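Probable LRR receptor-like serine/threonine-protein kinase At4g26540 (Arabidopsis thaliana, PDB 5HZ0) perceives RGF peptide hormones at the root cell surface, pairs with SERK co-receptors and signals to maintain the root stem cell niche. Local coordinates at residues L582-I596 / F601-L614. The protein carries 5 engineered substitutions. Sequence-based numbering, arbitrary orientation.
With NAG (2-acetamido-2-deoxy-beta-D-glucopyranose), chain E.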
loop_
_atom_site.group_PDB
_atom_site.type_symbol
_atom_site.label_atom_id
_atom_site.label_comp_id
_atom_site.label_asym_id
_atom_site.label_seq_id
_atom_site.Cartn_x
_atom_site.Cartn_y
_atom_site.Cartn_z
ATOM N N LEU A 582 34.007 -2.246 34.012
ATOM C CA LEU A 582 33.397 -2.443 32.697
ATOM C C LEU A 582 34.221 -3.212 31.671
ATOM O O LEU A 582 33.843 -3.265 30.507
ATOM C CB LEU A 582 32.925 -1.108 32.118
ATOM C CG LEU A 582 31.950 -0.399 33.060
ATOM C CD1 LEU A 582 31.539 0.945 32.500
ATOM C CD2 LEU A 582 30.718 -1.282 33.361
ATOM N N ASN A 583 35.362 -3.756 32.080
ATOM C CA ASN A 583 36.334 -4.323 31.135
ATOM C C ASN A 583 35.759 -5.302 30.127
ATOM O O ASN A 583 36.190 -5.344 28.976
ATOM C CB ASN A 583 37.529 -4.938 31.878
ATOM C CG ASN A 583 38.360 -3.885 32.609
ATOM O OD1 ASN A 583 38.271 -2.687 32.304
ATOM N ND2 ASN A 583 39.157 -4.322 33.582
ATOM N N VAL A 584 34.764 -6.065 30.564
ATOM C CA VAL A 584 34.077 -7.025 29.714
ATOM C C VAL A 584 33.399 -6.346 28.508
ATOM O O VAL A 584 33.225 -6.955 27.454
ATOM C CB VAL A 584 33.064 -7.835 30.546
ATOM C CG1 VAL A 584 32.159 -6.899 31.313
ATOM C CG2 VAL A 584 32.253 -8.784 29.666
ATOM N N LEU A 585 33.058 -5.070 28.649
ATOM C CA LEU A 585 32.395 -4.335 27.568
ATOM C C LEU A 585 33.338 -3.714 26.524
ATOM O O LEU A 585 32.881 -3.301 25.451
ATOM C CB LEU A 585 31.509 -3.227 28.150
ATOM C CG LEU A 585 30.074 -3.499 28.605
ATOM C CD1 LEU A 585 29.832 -4.971 28.924
ATOM C CD2 LEU A 585 29.756 -2.627 29.816
ATOM N N THR A 586 34.637 -3.646 26.828
ATOM C CA THR A 586 35.561 -2.770 26.079
ATOM C C THR A 586 35.742 -3.101 24.595
ATOM O O THR A 586 36.073 -2.224 23.799
ATOM C CB THR A 586 36.962 -2.610 26.769
ATOM O OG1 THR A 586 37.478 -3.891 27.152
ATOM C CG2 THR A 586 36.859 -1.721 28.014
ATOM N N ASP A 587 35.540 -4.356 24.222
ATOM C CA ASP A 587 35.679 -4.738 22.815
ATOM C C ASP A 587 34.393 -4.844 21.968
ATOM O O ASP A 587 34.446 -5.309 20.825
ATOM C CB ASP A 587 36.621 -5.947 22.641
ATOM C CG ASP A 587 35.895 -7.289 22.596
ATOM O OD1 ASP A 587 34.716 -7.402 23.028
ATOM O OD2 ASP A 587 36.547 -8.252 22.126
ATOM N N LEU A 588 33.242 -4.453 22.512
ATOM C CA LEU A 588 32.043 -4.546 21.697
ATOM C C LEU A 588 32.033 -3.377 20.720
ATOM O O LEU A 588 31.745 -2.232 21.081
ATOM C CB LEU A 588 30.810 -4.500 22.595
ATOM C CG LEU A 588 30.691 -5.613 23.637
ATOM C CD1 LEU A 588 29.446 -5.454 24.500
ATOM C CD2 LEU A 588 30.678 -6.962 22.941
ATOM N N GLN A 589 32.253 -3.708 19.454
ATOM C CA GLN A 589 32.534 -2.708 18.428
ATOM C C GLN A 589 31.270 -2.098 17.833
ATOM O O GLN A 589 31.292 -0.992 17.289
ATOM C CB GLN A 589 33.428 -3.309 17.330
ATOM C CG GLN A 589 32.799 -4.452 16.528
ATOM C CD GLN A 589 32.875 -5.819 17.215
ATOM O OE1 GLN A 589 33.251 -5.930 18.385
ATOM N NE2 GLN A 589 32.518 -6.864 16.480
ATOM N N ASN A 590 30.167 -2.828 17.941
ATOM C CA ASN A 590 28.889 -2.332 17.454
ATOM C C ASN A 590 28.044 -1.664 18.536
ATOM O O ASN A 590 26.909 -1.267 18.292
ATOM C CB ASN A 590 28.132 -3.434 16.731
ATOM C CG ASN A 590 28.909 -3.973 15.549
ATOM O OD1 ASN A 590 29.606 -4.980 15.659
ATOM N ND2 ASN A 590 28.817 -3.283 14.416
ATOM N N LEU A 591 28.612 -1.529 19.731
ATOM C CA LEU A 591 27.910 -0.874 20.816
ATOM C C LEU A 591 27.882 0.631 20.557
ATOM O O LEU A 591 28.919 1.286 20.391
ATOM C CB LEU A 591 28.563 -1.214 22.149
ATOM C CG LEU A 591 27.800 -0.853 23.420
ATOM C CD1 LEU A 591 26.452 -1.559 23.443
ATOM C CD2 LEU A 591 28.627 -1.200 24.661
ATOM N N VAL A 592 26.672 1.164 20.519
ATOM C CA VAL A 592 26.402 2.525 20.081
ATOM C C VAL A 592 26.061 3.352 21.299
ATOM O O VAL A 592 26.659 4.389 21.554
ATOM C CB VAL A 592 25.208 2.559 19.094
ATOM C CG1 VAL A 592 24.833 3.996 18.753
ATOM C CG2 VAL A 592 25.520 1.737 17.834
ATOM N N SER A 593 25.028 2.913 22.008
ATOM C CA SER A 593 24.590 3.572 23.224
ATOM C C SER A 593 24.797 2.678 24.449
ATOM O O SER A 593 24.419 1.501 24.458
ATOM C CB SER A 593 23.119 3.973 23.096
ATOM O OG SER A 593 22.681 4.643 24.259
ATOM N N LEU A 594 25.394 3.253 25.485
ATOM C CA LEU A 594 25.678 2.550 26.729
ATOM C C LEU A 594 25.230 3.416 27.887
ATOM O O LEU A 594 25.681 4.543 27.996
ATOM C CB LEU A 594 27.179 2.277 26.860
ATOM C CG LEU A 594 27.590 1.620 28.184
ATOM C CD1 LEU A 594 26.794 0.342 28.412
ATOM C CD2 LEU A 594 29.101 1.332 28.253
ATOM N N ASN A 595 24.327 2.919 28.728
ATOM C CA ASN A 595 23.955 3.656 29.924
ATOM C C ASN A 595 24.259 2.808 31.171
ATOM O O ASN A 595 23.572 1.809 31.444
ATOM C CB ASN A 595 22.482 4.063 29.845
ATOM C CG ASN A 595 22.089 5.088 30.894
ATOM O OD1 ASN A 595 22.775 5.228 31.906
ATOM N ND2 ASN A 595 20.963 5.805 30.677
ATOM N N ILE A 596 25.337 3.193 31.872
ATOM C CA ILE A 596 25.788 2.582 33.134
ATOM C C ILE A 596 25.532 3.381 34.430
ATOM O O ILE A 596 26.004 3.000 35.500
ATOM C CB ILE A 596 27.258 2.088 33.072
ATOM C CG1 ILE A 596 28.200 3.175 32.514
ATOM C CG2 ILE A 596 27.367 0.827 32.227
ATOM C CD1 ILE A 596 28.356 4.390 33.369
ATOM N N PHE A 601 29.383 0.790 40.098
ATOM C CA PHE A 601 30.598 0.539 39.313
ATOM C C PHE A 601 31.792 1.389 39.770
ATOM O O PHE A 601 31.638 2.495 40.282
ATOM C CB PHE A 601 30.367 0.814 37.811
ATOM C CG PHE A 601 29.387 -0.113 37.141
ATOM C CD1 PHE A 601 29.545 -1.491 37.194
ATOM C CD2 PHE A 601 28.311 0.404 36.425
ATOM C CE1 PHE A 601 28.637 -2.329 36.552
ATOM C CE2 PHE A 601 27.402 -0.431 35.787
ATOM C CZ PHE A 601 27.563 -1.794 35.851
ATOM N N SER A 602 32.988 0.847 39.572
ATOM C CA SER A 602 34.224 1.529 39.922
ATOM C C SER A 602 35.342 0.974 39.056
ATOM O O SER A 602 35.228 -0.133 38.538
ATOM C CB SER A 602 34.553 1.331 41.405
ATOM O OG SER A 602 35.258 0.134 41.617
ATOM N N GLY A 603 36.439 1.715 38.935
ATOM C CA GLY A 603 37.512 1.334 38.032
ATOM C C GLY A 603 37.701 2.270 36.853
ATOM O O GLY A 603 36.906 3.197 36.616
ATOM N N ASP A 604 38.793 2.068 36.134
ATOM C CA ASP A 604 39.098 2.956 35.026
ATOM C C ASP A 604 38.661 2.437 33.665
ATOM O O ASP A 604 38.703 1.240 33.408
ATOM C CB ASP A 604 40.576 3.315 34.985
ATOM C CG ASP A 604 41.446 2.144 34.650
ATOM O OD1 ASP A 604 41.223 1.056 35.210
ATOM O OD2 ASP A 604 42.357 2.316 33.825
ATOM N N LEU A 605 38.271 3.370 32.801
ATOM C CA LEU A 605 37.853 3.081 31.443
ATOM C C LEU A 605 38.883 3.690 30.513
ATOM O O LEU A 605 39.418 4.775 30.793
ATOM C CB LEU A 605 36.511 3.751 31.160
ATOM C CG LEU A 605 35.469 3.713 32.266
ATOM C CD1 LEU A 605 34.385 4.724 32.000
ATOM C CD2 LEU A 605 34.913 2.326 32.336
ATOM N N PRO A 606 39.149 3.007 29.384
ATOM C CA PRO A 606 40.206 3.443 28.465
ATOM C C PRO A 606 39.847 4.770 27.824
ATOM O O PRO A 606 38.662 5.077 27.723
ATOM C CB PRO A 606 40.241 2.327 27.410
ATOM C CG PRO A 606 38.914 1.645 27.521
ATOM C CD PRO A 606 38.513 1.749 28.952
ATOM N N ASN A 607 40.840 5.529 27.373
ATOM C CA ASN A 607 40.534 6.788 26.719
ATOM C C ASN A 607 40.341 6.440 25.251
ATOM O O ASN A 607 41.297 6.227 24.497
ATOM C CB ASN A 607 41.713 7.747 26.876
ATOM C CG ASN A 607 41.325 9.202 26.673
ATOM O OD1 ASN A 607 40.262 9.509 26.137
ATOM N ND2 ASN A 607 42.202 10.111 27.102
ATOM N N THR A 608 39.080 6.409 24.846
ATOM C CA THR A 608 38.717 5.967 23.514
ATOM C C THR A 608 37.568 6.848 23.146
ATOM O O THR A 608 36.878 7.350 24.032
ATOM C CB THR A 608 38.200 4.515 23.478
ATOM O OG1 THR A 608 36.870 4.474 24.004
ATOM C CG2 THR A 608 39.081 3.576 24.275
ATOM N N PRO A 609 37.349 7.049 21.843
ATOM C CA PRO A 609 36.154 7.828 21.522
ATOM C C PRO A 609 34.902 7.184 22.124
ATOM O O PRO A 609 34.054 7.944 22.608
ATOM C CB PRO A 609 36.132 7.846 19.987
ATOM C CG PRO A 609 37.525 7.372 19.553
ATOM C CD PRO A 609 38.001 6.482 20.648
ATOM N N PHE A 610 34.782 5.853 22.159
ATOM C CA PHE A 610 33.609 5.290 22.846
ATOM C C PHE A 610 33.458 5.818 24.269
ATOM O O PHE A 610 32.553 6.598 24.543
ATOM C CB PHE A 610 33.555 3.752 22.838
ATOM C CG PHE A 610 32.268 3.199 23.398
ATOM C CD1 PHE A 610 32.105 3.028 24.764
ATOM C CD2 PHE A 610 31.241 2.847 22.564
ATOM C CE1 PHE A 610 30.901 2.519 25.304
ATOM C CE2 PHE A 610 30.044 2.390 23.079
ATOM C CZ PHE A 610 29.893 2.220 24.428
ATOM N N PHE A 611 34.352 5.411 25.168
ATOM C CA PHE A 611 34.183 5.780 26.572
ATOM C C PHE A 611 34.251 7.280 26.822
ATOM O O PHE A 611 33.558 7.787 27.703
ATOM C CB PHE A 611 35.096 4.965 27.489
ATOM C CG PHE A 611 34.777 3.510 27.468
ATOM C CD1 PHE A 611 33.589 3.038 28.004
ATOM C CD2 PHE A 611 35.629 2.622 26.857
ATOM C CE1 PHE A 611 33.279 1.695 27.959
ATOM C CE2 PHE A 611 35.339 1.284 26.806
ATOM C CZ PHE A 611 34.154 0.813 27.354
ATOM N N ARG A 612 35.018 7.991 25.999
ATOM C CA ARG A 612 35.045 9.448 26.057
ATOM C C ARG A 612 33.679 10.096 25.779
ATOM O O ARG A 612 33.382 11.153 26.346
ATOM C CB ARG A 612 36.095 10.006 25.101
ATOM C CG ARG A 612 36.470 11.442 25.366
ATOM C CD ARG A 612 37.328 11.558 26.621
ATOM N NE ARG A 612 38.513 12.381 26.385
ATOM C CZ ARG A 612 38.549 13.705 26.522
ATOM N NH1 ARG A 612 37.459 14.363 26.903
ATOM N NH2 ARG A 612 39.674 14.374 26.282
ATOM N N ARG A 613 32.863 9.495 24.904
ATOM C CA ARG A 613 31.488 10.003 24.705
ATOM C C ARG A 613 30.519 9.792 25.897
ATOM O O ARG A 613 29.468 10.433 25.954
ATOM C CB ARG A 613 30.886 9.601 23.327
ATOM C CG ARG A 613 29.569 8.793 23.367
ATOM C CD ARG A 613 28.999 8.552 21.989
ATOM N NE ARG A 613 29.800 7.817 20.977
ATOM C CZ ARG A 613 30.429 6.640 21.163
ATOM N NH1 ARG A 613 31.112 6.096 20.147
ATOM N NH2 ARG A 613 30.454 6.047 22.371
ATOM N N LEU A 614 30.882 8.950 26.867
ATOM C CA LEU A 614 30.003 8.743 28.026
ATOM C C LEU A 614 29.945 10.010 28.873
ATOM O O LEU A 614 30.983 10.523 29.310
ATOM C CB LEU A 614 30.444 7.568 28.910
ATOM C CG LEU A 614 30.436 6.110 28.449
ATOM C CD1 LEU A 614 30.920 5.216 29.578
ATOM C CD2 LEU A 614 29.063 5.641 27.965
HETATM C C1 NAG E . 20.259 5.587 29.434
HETATM C C2 NAG E . 18.846 6.121 29.703
HETATM C C3 NAG E . 17.981 6.219 28.440
HETATM C C4 NAG E . 18.736 6.851 27.277
HETATM C C5 NAG E . 20.109 6.190 27.138
HETATM C C6 NAG E . 20.975 6.847 26.075
HETATM C C7 NAG E . 17.431 5.801 31.657
HETATM C C8 NAG E . 16.890 4.829 32.668
HETATM N N2 NAG E . 18.189 5.287 30.695
HETATM O O3 NAG E . 16.893 7.057 28.718
HETATM O O4 NAG E . 17.948 6.796 26.098
HETATM O O5 NAG E . 20.815 6.304 28.360
HETATM O O6 NAG E . 21.307 8.158 26.491
HETATM O O7 NAG E . 17.159 7.000 31.709
#
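Phe601 packs against Leu582 and Ile596. Leu582 CD2 sits over the centre of the ring, 3.9 Å from the centroid and 7° off the normal, a CH-pi contact. Ile596 O lies at the ring edge, near its plane, and Ile596 CB is 3.7 Å from Phe601 CE2. Leu582 also sends CD1 to Leu605 CD2, at 3.6 Å. With an alanine at Phe601, Leu582 CD2 is likely to lose its aromatic face and a gap to open beside Ile596.

The short helix 609-613 closes the other half. Phe610 CG is anti to the backbone N (chi1 -173°), which carries the ring toward Leu591 and Leu594. Leu594 CB lies 3.6 Å from Phe610 CZ, and Leu591 CD2 touches the same ring atom. Leu614 CD2 packs on Leu594 O. Thr608 OG1 caps the helix by accepting from Phe611 N at 2.9 Å. Thr586 CG2, 3.6 Å from Phe611 CE2, borders the packed part.

The outer side is looser. Exposed Asn583 brings OD1 no nearer than 4.1 Å to the backbone O of Asp604, whose OD2 is hydrogen-bonded to Ser628 OG. Exposed Arg613 is poorly ordered near Val592 O. No hydrogen bond joins the segments.

Asn595 carries an N-linked glycan and points away from this apolar packing. Strand 593-595 pairs with strand 570-572 and ends the parallel strand row. The contact joins what are probably successive turns at the C-terminal end of the ectodomain's leucine-rich repeat solenoid, with apolar side chains packed inside.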